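Local coordinates for protein alpha-1,3-glucanase (Streptomyces thermodiastaticus, PDB 7C7D) that probably hydrolyses internal alpha-1,3-glucosidic bonds of alpha-1,3-glucan, as a thermostable glycoside hydrolase of family GH87, at residues 57-62 against 192-197; 108-113 against 170-175; 251-256 against 274-279. All coordinates share one frame; numbering follows the deposited sequence.

Contact 1: 57-62 against 192-197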
# COMPACT_ATOMS: atom_id res chain seq x y z
N LEU A 57 -14.05 1.32 4.70
CA LEU A 57 -13.80 2.60 4.05
C LEU A 57 -15.10 3.28 3.66
O LEU A 57 -16.03 2.62 3.20
CB LEU A 57 -12.97 2.40 2.78
CG LEU A 57 -11.58 1.81 2.99
CD1 LEU A 57 -11.03 1.19 1.70
CD2 LEU A 57 -10.62 2.87 3.52
N PRO A 58 -15.18 4.60 3.81
CA PRO A 58 -16.40 5.33 3.45
C PRO A 58 -16.45 5.67 1.97
O PRO A 58 -17.06 6.67 1.59
CB PRO A 58 -16.27 6.61 4.28
CG PRO A 58 -14.78 6.86 4.29
CD PRO A 58 -14.15 5.49 4.39
N PHE A 59 -15.80 4.87 1.12
CA PHE A 59 -15.86 5.06 -0.32
C PHE A 59 -15.98 3.72 -1.02
O PHE A 59 -15.63 2.67 -0.46
CB PHE A 59 -14.68 5.89 -0.88
CG PHE A 59 -13.34 5.18 -0.86
CD1 PHE A 59 -12.97 4.32 -1.89
CD2 PHE A 59 -12.43 5.44 0.16
CE1 PHE A 59 -11.72 3.70 -1.88
CE2 PHE A 59 -11.19 4.82 0.17
CZ PHE A 59 -10.83 3.95 -0.85
N THR A 60 -16.46 3.76 -2.26
CA THR A 60 -16.53 2.59 -3.12
C THR A 60 -15.85 2.92 -4.44
O THR A 60 -16.10 3.98 -5.02
CB THR A 60 -17.98 2.18 -3.35
OG1 THR A 60 -18.54 1.77 -2.10
CG2 THR A 60 -18.06 1.02 -4.32
N SER A 61 -15.00 2.01 -4.90
CA SER A 61 -14.28 2.19 -6.15
C SER A 61 -15.05 1.57 -7.30
O SER A 61 -15.70 0.52 -7.14
CB SER A 61 -12.90 1.54 -6.06
OG SER A 61 -12.14 2.12 -5.01
N VAL A 62 -14.99 2.22 -8.46
CA VAL A 62 -15.56 1.69 -9.69
C VAL A 62 -14.45 1.71 -10.74
O VAL A 62 -13.90 2.78 -11.04
CB VAL A 62 -16.76 2.52 -10.17
CG1 VAL A 62 -17.33 1.92 -11.46
CG2 VAL A 62 -17.83 2.58 -9.08
N VAL A 192 -9.51 3.96 -12.34
CA VAL A 192 -10.52 3.63 -11.35
C VAL A 192 -10.91 4.94 -10.68
O VAL A 192 -10.10 5.86 -10.57
CB VAL A 192 -9.98 2.57 -10.34
CG1 VAL A 192 -8.66 3.01 -9.70
CG2 VAL A 192 -11.03 2.23 -9.27
N ALA A 193 -12.17 5.04 -10.26
CA ALA A 193 -12.67 6.21 -9.55
C ALA A 193 -13.27 5.78 -8.22
O ALA A 193 -13.97 4.76 -8.14
CB ALA A 193 -13.73 6.95 -10.39
N ASP A 194 -13.00 6.56 -7.18
CA ASP A 194 -13.51 6.31 -5.83
C ASP A 194 -14.58 7.34 -5.51
O ASP A 194 -14.36 8.55 -5.69
CB ASP A 194 -12.40 6.42 -4.78
CG ASP A 194 -11.17 5.58 -5.11
OD1 ASP A 194 -11.28 4.53 -5.77
OD2 ASP A 194 -10.07 6.00 -4.67
N PHE A 195 -15.73 6.88 -5.02
CA PHE A 195 -16.86 7.74 -4.69
C PHE A 195 -17.03 7.73 -3.18
O PHE A 195 -17.32 6.68 -2.60
CB PHE A 195 -18.11 7.23 -5.41
CG PHE A 195 -18.01 7.33 -6.90
CD1 PHE A 195 -17.41 6.33 -7.65
CD2 PHE A 195 -18.49 8.46 -7.55
CE1 PHE A 195 -17.31 6.44 -9.03
CE2 PHE A 195 -18.38 8.58 -8.93
CZ PHE A 195 -17.79 7.57 -9.67
N GLU A 196 -16.83 8.89 -2.55
CA GLU A 196 -16.73 8.99 -1.10
C GLU A 196 -17.74 10.00 -0.56
O GLU A 196 -18.00 11.03 -1.19
CB GLU A 196 -15.32 9.44 -0.67
CG GLU A 196 -15.10 9.41 0.84
CD GLU A 196 -13.65 9.57 1.25
OE1 GLU A 196 -12.76 9.52 0.38
OE2 GLU A 196 -13.40 9.75 2.47
N GLN A 197 -18.28 9.69 0.61
CA GLN A 197 -19.08 10.64 1.38
C GLN A 197 -18.16 11.29 2.41
O GLN A 197 -17.76 10.65 3.39
CB GLN A 197 -20.23 9.93 2.08
CG GLN A 197 -21.17 10.88 2.80
CD GLN A 197 -21.85 11.84 1.84
OE1 GLN A 197 -22.10 13.00 2.17
NE2 GLN A 197 -22.18 11.35 0.65

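Contact 2: 108-113 against 170-175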
# COMPACT_ATOMS: atom_id res chain seq x y z
N ALA A 108 -24.09 6.82 -2.04
CA ALA A 108 -24.14 8.24 -1.74
C ALA A 108 -22.72 8.79 -1.65
O ALA A 108 -21.87 8.23 -0.96
CB ALA A 108 -24.85 8.47 -0.41
N ALA A 109 -22.48 9.90 -2.34
CA ALA A 109 -21.14 10.45 -2.38
C ALA A 109 -21.22 11.94 -2.67
O ALA A 109 -22.19 12.42 -3.27
CB ALA A 109 -20.28 9.75 -3.44
N ASN A 110 -20.21 12.67 -2.21
CA ASN A 110 -20.05 14.09 -2.51
C ASN A 110 -18.61 14.41 -2.89
O ASN A 110 -18.26 15.59 -2.98
CB ASN A 110 -20.50 14.96 -1.33
CG ASN A 110 -19.68 14.73 -0.07
OD1 ASN A 110 -18.81 13.86 -0.03
ND2 ASN A 110 -19.96 15.51 0.97
N ALA A 111 -17.79 13.39 -3.09
CA ALA A 111 -16.37 13.58 -3.35
C ALA A 111 -15.90 12.48 -4.30
O ALA A 111 -16.47 11.39 -4.34
CB ALA A 111 -15.56 13.55 -2.06
N LEU A 112 -14.85 12.80 -5.04
CA LEU A 112 -14.36 11.93 -6.11
C LEU A 112 -12.84 11.90 -6.08
O LEU A 112 -12.21 12.96 -6.02
CB LEU A 112 -14.84 12.51 -7.45
CG LEU A 112 -14.37 11.84 -8.73
CD1 LEU A 112 -14.89 10.42 -8.79
CD2 LEU A 112 -14.87 12.64 -9.93
N THR A 113 -12.27 10.70 -6.11
CA THR A 113 -10.83 10.52 -6.33
C THR A 113 -10.66 9.64 -7.56
O THR A 113 -11.32 8.61 -7.68
CB THR A 113 -10.15 9.88 -5.12
OG1 THR A 113 -10.37 10.69 -3.96
CG2 THR A 113 -8.65 9.74 -5.36
N GLY A 170 -19.19 19.42 -4.74
CA GLY A 170 -20.12 20.50 -4.49
C GLY A 170 -21.57 20.08 -4.54
O GLY A 170 -22.46 20.94 -4.45
N ARG A 171 -21.82 18.79 -4.66
CA ARG A 171 -23.13 18.17 -4.82
C ARG A 171 -23.03 16.85 -4.08
O ARG A 171 -21.94 16.33 -3.85
CB ARG A 171 -23.37 17.89 -6.31
CG ARG A 171 -24.82 17.76 -6.75
CD ARG A 171 -24.88 17.00 -8.07
NE ARG A 171 -26.20 17.05 -8.69
CZ ARG A 171 -26.49 17.70 -9.81
NH1 ARG A 171 -25.54 18.36 -10.48
NH2 ARG A 171 -27.73 17.69 -10.28
N ASP A 172 -24.18 16.30 -3.69
CA ASP A 172 -24.21 14.94 -3.15
C ASP A 172 -25.00 14.04 -4.09
O ASP A 172 -26.23 13.96 -4.01
CB ASP A 172 -24.70 14.87 -1.70
CG ASP A 172 -23.82 15.66 -0.75
OD1 ASP A 172 -23.42 15.09 0.28
OD2 ASP A 172 -23.54 16.85 -1.02
N VAL A 173 -24.28 13.35 -4.98
CA VAL A 173 -24.87 12.40 -5.91
C VAL A 173 -25.29 11.15 -5.14
O VAL A 173 -24.91 10.97 -3.98
CB VAL A 173 -23.90 12.06 -7.05
CG1 VAL A 173 -23.51 13.33 -7.79
CG2 VAL A 173 -22.66 11.36 -6.50
N GLN A 174 -26.08 10.29 -5.78
CA GLN A 174 -26.59 9.09 -5.14
C GLN A 174 -26.47 7.91 -6.08
O GLN A 174 -26.23 8.06 -7.28
CB GLN A 174 -28.04 9.27 -4.65
CG GLN A 174 -28.15 9.37 -3.15
CD GLN A 174 -27.97 8.02 -2.48
OE1 GLN A 174 -27.92 6.99 -3.15
NE2 GLN A 174 -27.88 8.02 -1.16
N ALA A 175 -26.62 6.71 -5.52
CA ALA A 175 -26.50 5.49 -6.30
C ALA A 175 -27.49 5.50 -7.46
O ALA A 175 -28.68 5.76 -7.27
CB ALA A 175 -26.75 4.27 -5.41
O HOH W 1 -26.18 4.94 -1.28
O HOH W 2 -19.02 18.17 -2.23

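Contact 3: 251-256 against 274-279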
# COMPACT_ATOMS: atom_id res chain seq x y z
N GLY A 251 9.33 22.72 6.71
CA GLY A 251 9.63 21.70 7.68
C GLY A 251 11.12 21.56 7.92
O GLY A 251 11.93 22.30 7.36
N PRO A 252 11.50 20.59 8.76
CA PRO A 252 10.61 19.68 9.47
C PRO A 252 10.19 20.25 10.81
O PRO A 252 10.84 21.14 11.35
CB PRO A 252 11.50 18.47 9.71
CG PRO A 252 12.85 19.07 9.96
CD PRO A 252 12.92 20.31 9.08
N LEU A 253 9.09 19.72 11.33
CA LEU A 253 8.76 19.89 12.73
C LEU A 253 9.45 18.80 13.54
O LEU A 253 9.45 17.63 13.14
CB LEU A 253 7.24 19.79 12.94
CG LEU A 253 6.39 20.83 12.21
CD1 LEU A 253 4.91 20.50 12.30
CD2 LEU A 253 6.66 22.23 12.74
N SER A 254 10.06 19.20 14.65
CA SER A 254 10.61 18.28 15.63
C SER A 254 10.14 18.72 17.01
O SER A 254 9.47 19.75 17.16
CB SER A 254 12.14 18.21 15.51
OG SER A 254 12.71 19.46 15.83
N GLY A 255 10.49 17.96 18.04
CA GLY A 255 9.89 18.25 19.33
C GLY A 255 8.38 18.12 19.34
O GLY A 255 7.71 18.72 20.18
N VAL A 256 7.82 17.35 18.41
CA VAL A 256 6.38 17.08 18.41
C VAL A 256 6.12 16.03 19.48
O VAL A 256 6.46 14.85 19.31
CB VAL A 256 5.88 16.64 17.03
CG1 VAL A 256 4.37 16.51 17.05
CG2 VAL A 256 6.31 17.65 15.96
N SER A 274 6.93 18.32 2.05
CA SER A 274 7.66 17.11 1.68
C SER A 274 8.59 16.65 2.79
O SER A 274 9.44 15.79 2.55
CB SER A 274 8.43 17.34 0.37
OG SER A 274 7.55 17.66 -0.69
N HIS A 275 8.45 17.20 4.00
CA HIS A 275 9.35 16.89 5.11
C HIS A 275 8.66 17.37 6.39
O HIS A 275 9.10 18.33 7.01
CB HIS A 275 10.68 17.62 4.90
CG HIS A 275 11.77 17.21 5.85
ND1 HIS A 275 12.80 18.05 6.18
CD2 HIS A 275 12.00 16.05 6.51
CE1 HIS A 275 13.62 17.44 7.01
NE2 HIS A 275 13.16 16.22 7.22
N PHE A 276 7.56 16.72 6.76
CA PHE A 276 6.64 17.31 7.72
C PHE A 276 7.11 17.16 9.16
O PHE A 276 7.35 18.15 9.86
CB PHE A 276 5.23 16.76 7.51
CG PHE A 276 4.21 17.34 8.45
CD1 PHE A 276 3.91 18.69 8.42
CD2 PHE A 276 3.56 16.53 9.36
CE1 PHE A 276 2.96 19.22 9.28
CE2 PHE A 276 2.61 17.05 10.22
CZ PHE A 276 2.31 18.40 10.19
N ILE A 277 7.24 15.92 9.64
CA ILE A 277 7.78 15.64 10.97
C ILE A 277 9.03 14.78 10.81
O ILE A 277 9.00 13.77 10.10
CB ILE A 277 6.75 14.94 11.88
CG1 ILE A 277 5.64 15.93 12.26
CG2 ILE A 277 7.41 14.36 13.12
CD1 ILE A 277 4.41 15.26 12.89
N ASP A 278 10.12 15.20 11.45
CA ASP A 278 11.38 14.45 11.37
C ASP A 278 12.07 14.59 12.72
O ASP A 278 12.59 15.66 13.06
CB ASP A 278 12.24 15.01 10.23
CG ASP A 278 13.47 14.16 9.94
OD1 ASP A 278 13.75 13.20 10.69
OD2 ASP A 278 14.15 14.45 8.93
N GLN A 279 12.05 13.52 13.51
CA GLN A 279 12.61 13.57 14.85
C GLN A 279 12.97 12.16 15.28
O GLN A 279 12.23 11.22 15.00
CB GLN A 279 11.62 14.20 15.84
CG GLN A 279 10.25 13.52 15.85
CD GLN A 279 9.23 14.28 16.65
OE1 GLN A 279 9.32 15.49 16.82
NE2 GLN A 279 8.24 13.57 17.18

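Contact 1: 57-62 against 192-197
In both Ser61 and Asp194 the first torsion sets the side chain anti to its own carbonyl carbon, beside the backbone N, and the two polar groups meet across the strands. Ser61 OG donates to Asp194 OD1 at 2.7 Å, coming from above the carboxylate plane, 49° out of it. Phe59 turns differently, with CG between the backbone N and the carbonyl carbon (chi1 70°). Its ring thereby runs alongside the Asp194 side chain, CD1 lying 3.6 Å from Asp194 CB, with ring and carboxylate planes 28° apart. Strands 59-62 and 192-196 are an antiparallel pair in the beta-sheet domain that precedes the beta-helix. Thr60 and Phe195 exchange two backbone hydrogen bonds, as do Val62 and Ala193, the straighter pair including Ala193 N to Val62 O at 3.0 Å. Phe59, Ser61, Asp194 and Glu196 share one face; there Asp194 OD2 and Glu196 OE2 form salt bridges with Arg372 and Arg346 of beta-helix strands, and Phe59 meets Phe370 edge-to-face, tying the two domains together. On the other face Val62 CG2 packs 3.9 Å from Phe195 CE1, while Thr60 O sits at that ring's edge, in its plane.

Contact 2: 108-113 against 170-175
A classic beta bulge, with Asn110 and Ala111 both facing Glu196, marks the corner where the chain leaves its short pairing with 172-173 and joins the antiparallel sheet that holds strand 188-196. Before that corner, Ala109 and Val173 form an antiparallel hydrogen-bonded pair. Ala109 N donates to Val173 O at 3.1 Å, arriving above the carbonyl plane, 38° out of it. Val173 CG2, placed between N and the carbonyl carbon by a chi1 of -58° (CG1 being anti to the carbonyl carbon), leans over the Ala109 backbone and reaches its O at 3.4 Å. At the bulge Asn110 and Asp172 lie side by side, amide and carboxylate planes 60° apart, and it is the methylene that touches: Asn110 CB is 3.3 Å from Asp172 OD1. The Asn110 amide looks elsewhere, its OD1 accepting from Val198 N. Farther along, the bent Gln174 chain brings NE2 to 3.2 Å from Ala108 CB, while Gln174 OE1 accepts from Ala175 N within its own segment. Two waters bridge the ends: one links Ala108 N to Gln174 OE1, the other joins Gly170 N to Asn110 O at 2.8 Å from each. The chemistry is thus mostly backbone and water, and it has one cost: Arg171 O, facing Asn110 CA and CB, is buried here with no hydrogen-bond partner in the model.

Contact 3: 251-256 against 274-279
Leu253, Gln279 and Pro252 bury the most surface here, each in its own way. Leu253 N donates to Phe276 O at 2.8 Å and 174°, its O accepts from Asp278 N, and its CD1 packs 3.8 Å from Phe276 CE1, the two side chains running obliquely past each other. Gln279 grips the backbone of Val256 with both ends of its amide. OE1 accepts from Val256 N at 2.9 Å, and NE2 donates to Val256 O at 3.1 Å; both bonds lie in the plane of the accepting carbonyl, each on a lone pair. NE2 also donates to Ser312 O, and Val256 O also accepts from Ser282 OG. A chi1 of 54° and an extended chain beyond CG carry the amide across. The segments belong to neighbouring turns of the right-handed parallel beta-helix of the pectate lyase-like family: strand 277-279 heads one of its parallel sheets, and 251-256 lies in the loop between strands 245-248 and 259-263, beside this outermost strand. An alanine in place of Gln279 would probably deprive Val256 N and O of this pair of bonds and Ser312 O of its donor, with the loop at Gly255 and Val256 freer to move. Pro252 lies against His275, with CB over the centre of one ring face, 3.7 Å from the centroid in a CH-pi contact. That ring is held from its edge, since His275 NE2 donates to the anti lone pair of Asp278 OD2 at 2.7 Å, only 5° out of the ring plane. Asp278 OD1 accepts from Asn310.

How the contacts relate
The three contacts illustrate how a two-domain enzyme combines a nested pair of contacts in one sheet with a contact between successive turns of a beta-helix. Contact 2 is nested inside the chain loop that contact 1 closes; their centres are 9 Å apart, and they touch through Asp194 N to Thr113 O and Glu196 O to Asn110 N, both probable hydrogen bonds. Strand 188-196 thus lies between strands 59-63 and 109-117 in one antiparallel sheet of the D1 domain. Contact 3 comes later in sequence, in the pectate lyase-like beta-helix, about 19 Å from either between nearest atoms. Contact 1, through its arginine partners on the beta-helix, lies at the junction of the two domains; contact 3 lies away from it.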